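Local coordinates for protein lectin 2 (Agrocybe aegerita, PDB 4TQM) that binds carbohydrates, probably glycans that carry N-acetylglucosamine, at pockets between the blades of a beta-propeller, at residues A[58-63]-A[75-80]; A[81-86]-A[95-100]. The protein carries 1 engineered substitution. All coordinates share one frame; numbering follows the deposited sequence.

Contact 1 of 2, residues A[58-63]-A[75-80]. With NAG (2-acetamido-2-deoxy-beta-D-glucopyranose), chain B; GAL (beta-D-galactopyranose), chain C.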
loop_
_atom_site.group_PDB
_atom_site.type_symbol
_atom_site.label_atom_id
_atom_site.label_comp_id
_atom_site.label_asym_id
_atom_site.label_seq_id
_atom_site.Cartn_x
_atom_site.Cartn_y
_atom_site.Cartn_z
ATOM N N LYS A 58 -9.303 -4.822 -14.912
ATOM C CA LYS A 58 -8.371 -5.456 -15.839
ATOM C C LYS A 58 -6.940 -4.966 -15.680
ATOM O O LYS A 58 -5.997 -5.630 -16.112
ATOM C CB LYS A 58 -8.807 -5.208 -17.285
ATOM C CG LYS A 58 -9.942 -6.081 -17.771
ATOM C CD LYS A 58 -10.001 -6.074 -19.293
ATOM C CE LYS A 58 -11.072 -7.020 -19.808
ATOM N NZ LYS A 58 -12.419 -6.642 -19.304
ATOM N N HIS A 59 -6.772 -3.801 -15.067
ATOM C CA HIS A 59 -5.479 -3.134 -15.110
ATOM C C HIS A 59 -5.011 -2.633 -13.760
ATOM O O HIS A 59 -5.812 -2.436 -12.844
ATOM C CB HIS A 59 -5.529 -1.987 -16.118
ATOM C CG HIS A 59 -6.085 -2.393 -17.444
ATOM N ND1 HIS A 59 -7.238 -1.849 -17.969
ATOM C CD2 HIS A 59 -5.665 -3.319 -18.338
ATOM C CE1 HIS A 59 -7.494 -2.411 -19.137
ATOM N NE2 HIS A 59 -6.556 -3.307 -19.384
ATOM N N VAL A 60 -3.704 -2.431 -13.639
ATOM C CA VAL A 60 -3.156 -1.949 -12.375
ATOM C C VAL A 60 -2.448 -0.616 -12.596
ATOM O O VAL A 60 -1.706 -0.464 -13.555
ATOM C CB VAL A 60 -2.198 -2.982 -11.745
ATOM C CG1 VAL A 60 -1.518 -2.404 -10.511
ATOM C CG2 VAL A 60 -2.956 -4.260 -11.384
ATOM N N ARG A 61 -2.694 0.360 -11.729
ATOM C CA ARG A 61 -2.087 1.676 -11.907
ATOM C C ARG A 61 -1.401 2.166 -10.640
ATOM O O ARG A 61 -2.038 2.332 -9.597
ATOM C CB ARG A 61 -3.120 2.686 -12.413
ATOM C CG ARG A 61 -3.488 2.484 -13.876
ATOM C CD ARG A 61 -4.781 3.194 -14.242
ATOM N NE ARG A 61 -5.964 2.475 -13.770
ATOM C CZ ARG A 61 -7.214 2.845 -14.040
ATOM N NH1 ARG A 61 -7.444 3.924 -14.779
ATOM N NH2 ARG A 61 -8.235 2.135 -13.574
ATOM N N LEU A 62 -0.095 2.394 -10.747
ATOM C CA LEU A 62 0.743 2.712 -9.598
ATOM C C LEU A 62 1.711 3.856 -9.892
ATOM O O LEU A 62 1.748 4.397 -11.003
ATOM C CB LEU A 62 1.549 1.478 -9.181
ATOM C CG LEU A 62 0.783 0.191 -8.876
ATOM C CD1 LEU A 62 1.737 -0.947 -8.542
ATOM C CD2 LEU A 62 -0.190 0.422 -7.741
ATOM N N ILE A 63 2.495 4.207 -8.877
ATOM C CA ILE A 63 3.551 5.203 -8.989
ATOM C C ILE A 63 4.845 4.606 -8.444
ATOM O O ILE A 63 4.855 4.026 -7.358
ATOM C CB ILE A 63 3.217 6.467 -8.174
ATOM C CG1 ILE A 63 1.993 7.177 -8.755
ATOM C CG2 ILE A 63 4.410 7.420 -8.147
ATOM C CD1 ILE A 63 2.287 7.959 -10.020
ATOM N N VAL A 75 3.044 4.537 -13.628
ATOM C CA VAL A 75 3.178 3.191 -14.180
ATOM C C VAL A 75 1.819 2.515 -14.324
ATOM O O VAL A 75 0.994 2.563 -13.411
ATOM C CB VAL A 75 4.084 2.307 -13.299
ATOM C CG1 VAL A 75 4.346 0.968 -13.974
ATOM C CG2 VAL A 75 5.399 3.019 -13.000
ATOM N N GLY A 76 1.594 1.883 -15.472
ATOM C CA GLY A 76 0.338 1.208 -15.738
ATOM C C GLY A 76 0.481 -0.160 -16.380
ATOM O O GLY A 76 0.971 -0.292 -17.502
ATOM N N PHE A 77 0.050 -1.183 -15.649
ATOM C CA PHE A 77 -0.064 -2.535 -16.168
ATOM C C PHE A 77 -1.366 -2.633 -16.955
ATOM O O PHE A 77 -2.449 -2.822 -16.371
ATOM C CB PHE A 77 -0.075 -3.547 -15.019
ATOM C CG PHE A 77 1.178 -3.542 -14.181
ATOM C CD1 PHE A 77 2.209 -4.433 -14.448
ATOM C CD2 PHE A 77 1.320 -2.658 -13.121
ATOM C CE1 PHE A 77 3.361 -4.439 -13.677
ATOM C CE2 PHE A 77 2.473 -2.657 -12.346
ATOM C CZ PHE A 77 3.493 -3.548 -12.626
ATOM N N GLY A 78 -1.247 -2.487 -18.273
ATOM C CA GLY A 78 -2.388 -2.468 -19.174
ATOM C C GLY A 78 -2.531 -3.750 -19.969
ATOM O O GLY A 78 -2.219 -4.829 -19.467
ATOM N N ASN A 79 -2.999 -3.643 -21.210
ATOM C CA ASN A 79 -3.287 -4.837 -22.003
ATOM C C ASN A 79 -2.066 -5.462 -22.678
ATOM O O ASN A 79 -1.743 -6.625 -22.437
ATOM C CB ASN A 79 -4.383 -4.550 -23.034
ATOM C CG ASN A 79 -5.750 -4.388 -22.396
ATOM O OD1 ASN A 79 -6.049 -5.010 -21.372
ATOM N ND2 ASN A 79 -6.588 -3.546 -22.993
ATOM N N ALA A 80 -1.387 -4.690 -23.516
ATOM C CA ALA A 80 -0.275 -5.226 -24.294
ATOM C C ALA A 80 1.048 -5.221 -23.528
ATOM O O ALA A 80 2.059 -5.732 -24.020
ATOM C CB ALA A 80 -0.136 -4.477 -25.616
HETATM C C1 NAG B . -3.875 0.808 -25.321
HETATM C C2 NAG B . -3.493 1.312 -23.930
HETATM C C3 NAG B . -3.322 2.825 -23.931
HETATM C C4 NAG B . -2.362 3.233 -25.041
HETATM C C5 NAG B . -2.880 2.697 -26.371
HETATM C C6 NAG B . -1.963 3.075 -27.527
HETATM C C7 NAG B . -4.320 -0.188 -22.228
HETATM C C8 NAG B . -5.375 -0.503 -21.207
HETATM N N2 NAG B . -4.494 0.911 -22.957
HETATM O O3 NAG B . -2.829 3.246 -22.683
HETATM O O4 NAG B . -2.240 4.638 -25.094
HETATM O O5 NAG B . -2.974 1.289 -26.303
HETATM O O6 NAG B . -0.718 2.437 -27.346
HETATM O O7 NAG B . -3.350 -0.930 -22.376
HETATM C C1 GAL C . -6.153 -2.995 -27.173
HETATM C C2 GAL C . -5.419 -2.365 -25.994
HETATM C C3 GAL C . -4.648 -1.140 -26.468
HETATM C C4 GAL C . -3.753 -1.501 -27.653
HETATM C C5 GAL C . -4.547 -2.255 -28.720
HETATM C C6 GAL C . -3.638 -2.730 -29.850
HETATM O O2 GAL C . -6.336 -1.998 -24.985
HETATM O O3 GAL C . -3.866 -0.641 -25.406
HETATM O O4 GAL C . -2.669 -2.286 -27.200
HETATM O O5 GAL C . -5.199 -3.371 -28.143
HETATM O O6 GAL C . -4.377 -3.521 -30.757
HETATM O O HOH W 1 -3.399 -5.795 -17.032
#
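His59 and Asn79 meet through their polar ends, imidazole against amide, at the sugar-binding end of this strand pair. His59 NE2 gives its N-H to Asn79 OD1 at 2.7 Å. The oxygen sits squarely in the imidazole plane, but the two flat groups are turned 63° apart, which leaves the donor well above the amide plane instead of in it. With CG anti to its own carbonyl carbon (chi1 -50°), His59 carries its ring across towards Gly78, and CD2 comes within 3.5 Å of Gly78 CA. One ring face receives the acetamido methyl of the bound N-acetylglucosamine, C8 lying 3.5 Å from His59 CE1; Lys58 CB covers the opposite face. ND1 bonds to the backbone N of Leu55, so both ring nitrogens are engaged and the imidazole's rotation is fixed. Asn79 also holds the sugars: its backbone N binds the acetamido O7 at 3.0 Å in a nearly straight bond, and ND2 lies only 2.5 Å from O2 of the galactose, a hydrogen bond whose exact length is doubtful. Farther along, Val60 runs alongside Phe77 on the same face of the sheet, its CB 3.8 Å from Phe77 CD2, with Val60 O at the ring's edge. Beneath them runs an antiparallel ladder of backbone bonds, from Val60 with Phe77 to Leu62 with Val75. These are the first two strands of a propeller blade: Val60, Val75 and Phe77 pack on strand 117-121 of the next sheet, while Arg61, Leu62 and Ile63 press against strand 395-399.

Contact 2 of 2, residues A[81-86]-A[95-100]; sequences GVYVSV and DPPKMV. With NAG (2-acetamido-2-deoxy-beta-D-glucopyranose), chain B.
Met99 drapes over the Tyr83 ring on the outer beta hairpin of a propeller blade, where strands 82-85 and 98-101 run antiparallel. Its CB stands over one face, near the rim at CE1. From there the chain runs out extended and bends at its last torsion (chi3 -62°), which folds CE back to 3.4 Å from Tyr83 CZ and beside the hydroxyl. SD hangs obliquely above the ring, 5.4 Å from its centroid, in a Met-aromatic contact. Gly81 has no side chain to occupy the ground under this sulfur, so the thioether can settle close to the backbone. The N-acetylglucosamine lies on the other side of the ring plane, with its C2 4.1 Å from Tyr83 CZ. Next along, Pro97 is a blunt knob set between Tyr83 and Ser85: its CB lies 4.1 Å from Tyr83 CB and 3.3 Å from Ser85 OG, a hydroxyl hydrogen-bonded to Ala94 O. The peptide bond between Asp95 and Pro96, one residue earlier, is cis. Across the sheet, the two methyls of Val100 straddle one methyl of Val84, both CG1 and CG2 standing 3.8 Å from Val84 CG2. Val84 and Lys98 exchange two backbone bonds, each residue giving one N-H and taking one. Farther along the ladder, Val100 N donates to Val82 O at 2.9 Å, nearly in line with the carbonyl bond.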
loop_
_atom_site.group_PDB
_atom_site.type_symbol
_atom_site.label_atom_id
_atom_site.label_comp_id
_atom_site.label_asym_id
_atom_site.label_seq_id
_atom_site.Cartn_x
_atom_site.Cartn_y
_atom_site.Cartn_z
ATOM N N GLY A 81 1.040 -4.653 -22.325
ATOM C CA GLY A 81 2.240 -4.607 -21.507
ATOM C C GLY A 81 2.218 -3.503 -20.468
ATOM O O GLY A 81 1.151 -3.019 -20.081
ATOM N N VAL A 82 3.399 -3.104 -20.010
ATOM C CA VAL A 82 3.506 -2.051 -19.008
ATOM C C VAL A 82 3.875 -0.709 -19.641
ATOM O O VAL A 82 4.819 -0.622 -20.427
ATOM C CB VAL A 82 4.535 -2.412 -17.921
ATOM C CG1 VAL A 82 4.597 -1.320 -16.861
ATOM C CG2 VAL A 82 4.186 -3.755 -17.288
ATOM N N TYR A 83 3.117 0.328 -19.296
ATOM C CA TYR A 83 3.347 1.678 -19.797
ATOM C C TYR A 83 3.904 2.571 -18.698
ATOM O O TYR A 83 3.495 2.473 -17.542
ATOM C CB TYR A 83 2.045 2.276 -20.319
ATOM C CG TYR A 83 1.505 1.582 -21.544
ATOM C CD1 TYR A 83 1.709 2.112 -22.812
ATOM C CD2 TYR A 83 0.794 0.393 -21.435
ATOM C CE1 TYR A 83 1.216 1.482 -23.936
ATOM C CE2 TYR A 83 0.300 -0.246 -22.554
ATOM C CZ TYR A 83 0.512 0.303 -23.802
ATOM O OH TYR A 83 0.018 -0.329 -24.918
ATOM N N VAL A 84 4.835 3.447 -19.064
ATOM C CA VAL A 84 5.449 4.354 -18.104
ATOM C C VAL A 84 5.480 5.787 -18.636
ATOM O O VAL A 84 6.038 6.049 -19.701
ATOM C CB VAL A 84 6.892 3.921 -17.753
ATOM C CG1 VAL A 84 7.508 4.887 -16.747
ATOM C CG2 VAL A 84 6.918 2.493 -17.207
ATOM N N SER A 85 4.859 6.701 -17.894
ATOM C CA SER A 85 4.992 8.134 -18.132
ATOM C C SER A 85 5.969 8.706 -17.113
ATOM O O SER A 85 5.623 8.906 -15.944
ATOM C CB SER A 85 3.640 8.844 -18.016
ATOM O OG SER A 85 2.875 8.709 -19.202
ATOM N N VAL A 86 7.195 8.948 -17.564
ATOM C CA VAL A 86 8.267 9.418 -16.695
ATOM C C VAL A 86 7.992 10.826 -16.168
ATOM O O VAL A 86 7.473 11.681 -16.885
ATOM C CB VAL A 86 9.629 9.386 -17.431
ATOM C CG1 VAL A 86 10.744 9.931 -16.552
ATOM C CG2 VAL A 86 9.954 7.970 -17.874
ATOM N N ASP A 95 3.823 12.413 -22.037
ATOM C CA ASP A 95 2.570 12.053 -22.684
ATOM C C ASP A 95 2.818 12.105 -24.187
ATOM O O ASP A 95 3.127 13.168 -24.725
ATOM C CB ASP A 95 1.478 13.051 -22.292
ATOM C CG ASP A 95 0.083 12.588 -22.681
ATOM O OD1 ASP A 95 -0.042 11.608 -23.444
ATOM O OD2 ASP A 95 -0.897 13.218 -22.226
ATOM N N PRO A 96 2.686 10.960 -24.879
ATOM C CA PRO A 96 2.233 9.645 -24.408
ATOM C C PRO A 96 3.285 8.886 -23.600
ATOM O O PRO A 96 4.465 9.241 -23.642
ATOM C CB PRO A 96 1.958 8.898 -25.715
ATOM C CG PRO A 96 2.945 9.474 -26.667
ATOM C CD PRO A 96 3.028 10.936 -26.314
ATOM N N PRO A 97 2.858 7.850 -22.859
ATOM C CA PRO A 97 3.804 6.987 -22.148
ATOM C C PRO A 97 4.547 6.067 -23.110
ATOM O O PRO A 97 4.210 6.006 -24.294
ATOM C CB PRO A 97 2.894 6.151 -21.244
ATOM C CG PRO A 97 1.587 6.116 -21.966
ATOM C CD PRO A 97 1.459 7.481 -22.577
ATOM N N LYS A 98 5.551 5.362 -22.602
ATOM C CA LYS A 98 6.248 4.348 -23.382
ATOM C C LYS A 98 5.938 2.967 -22.821
ATOM O O LYS A 98 5.857 2.795 -21.602
ATOM C CB LYS A 98 7.758 4.598 -23.352
ATOM C CG LYS A 98 8.246 5.623 -24.379
ATOM C CD LYS A 98 9.562 6.267 -23.961
ATOM C CE LYS A 98 10.544 5.253 -23.387
ATOM N NZ LYS A 98 10.946 4.207 -24.367
ATOM N N MET A 99 5.747 1.986 -23.700
ATOM C CA MET A 99 5.620 0.607 -23.241
ATOM C C MET A 99 7.001 0.019 -23.022
ATOM O O MET A 99 7.761 -0.169 -23.971
ATOM C CB MET A 99 4.853 -0.272 -24.224
ATOM C CG MET A 99 4.908 -1.745 -23.808
ATOM S SD MET A 99 4.132 -2.879 -24.956
ATOM C CE MET A 99 2.458 -2.274 -24.883
ATOM N N VAL A 100 7.315 -0.284 -21.769
ATOM C CA VAL A 100 8.667 -0.685 -21.408
ATOM C C VAL A 100 8.866 -2.197 -21.455
ATOM O O VAL A 100 9.998 -2.677 -21.530
ATOM C CB VAL A 100 9.058 -0.129 -20.028
ATOM C CG1 VAL A 100 9.076 1.389 -20.069
ATOM C CG2 VAL A 100 8.091 -0.621 -18.959
HETATM C C1 NAG B . -3.875 0.808 -25.321
HETATM C C2 NAG B . -3.493 1.312 -23.930
HETATM C C3 NAG B . -3.322 2.825 -23.931
HETATM C C4 NAG B . -2.362 3.233 -25.041
HETATM C C5 NAG B . -2.880 2.697 -26.371
HETATM C C6 NAG B . -1.963 3.075 -27.527
HETATM C C7 NAG B . -4.320 -0.188 -22.228
HETATM C C8 NAG B . -5.375 -0.503 -21.207
HETATM N N2 NAG B . -4.494 0.911 -22.957
HETATM O O3 NAG B . -2.829 3.246 -22.683
HETATM O O4 NAG B . -2.240 4.638 -25.094
HETATM O O5 NAG B . -2.974 1.289 -26.303
HETATM O O6 NAG B . -0.718 2.437 -27.346
HETATM O O7 NAG B . -3.350 -0.930 -22.376
#

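Contact 1 holds the inner two strands of the blade and contact 2 the outer two, with centres 10 Å apart. Strands 73-77 and 82-85 join them: Gly76 O lies 2.9 Å from Tyr83 N, a probable hydrogen bond, and Phe77 CD1 packs 3.5 Å from Val82 CG2. At the sugar end, Ala80 CB meets Met99 CE, also at 3.5 Å. Both contacts then serve one ligand, in which NAG C1 is 1.5 Å from GAL O3, the length of a glycosidic bond. Contact 1 reads the acetamido group and the galactose, contact 2 offers the Tyr83 ring, and Asn46, Gly52 and Trp54 add further hydrogen bonds to the N-acetylglucosamine.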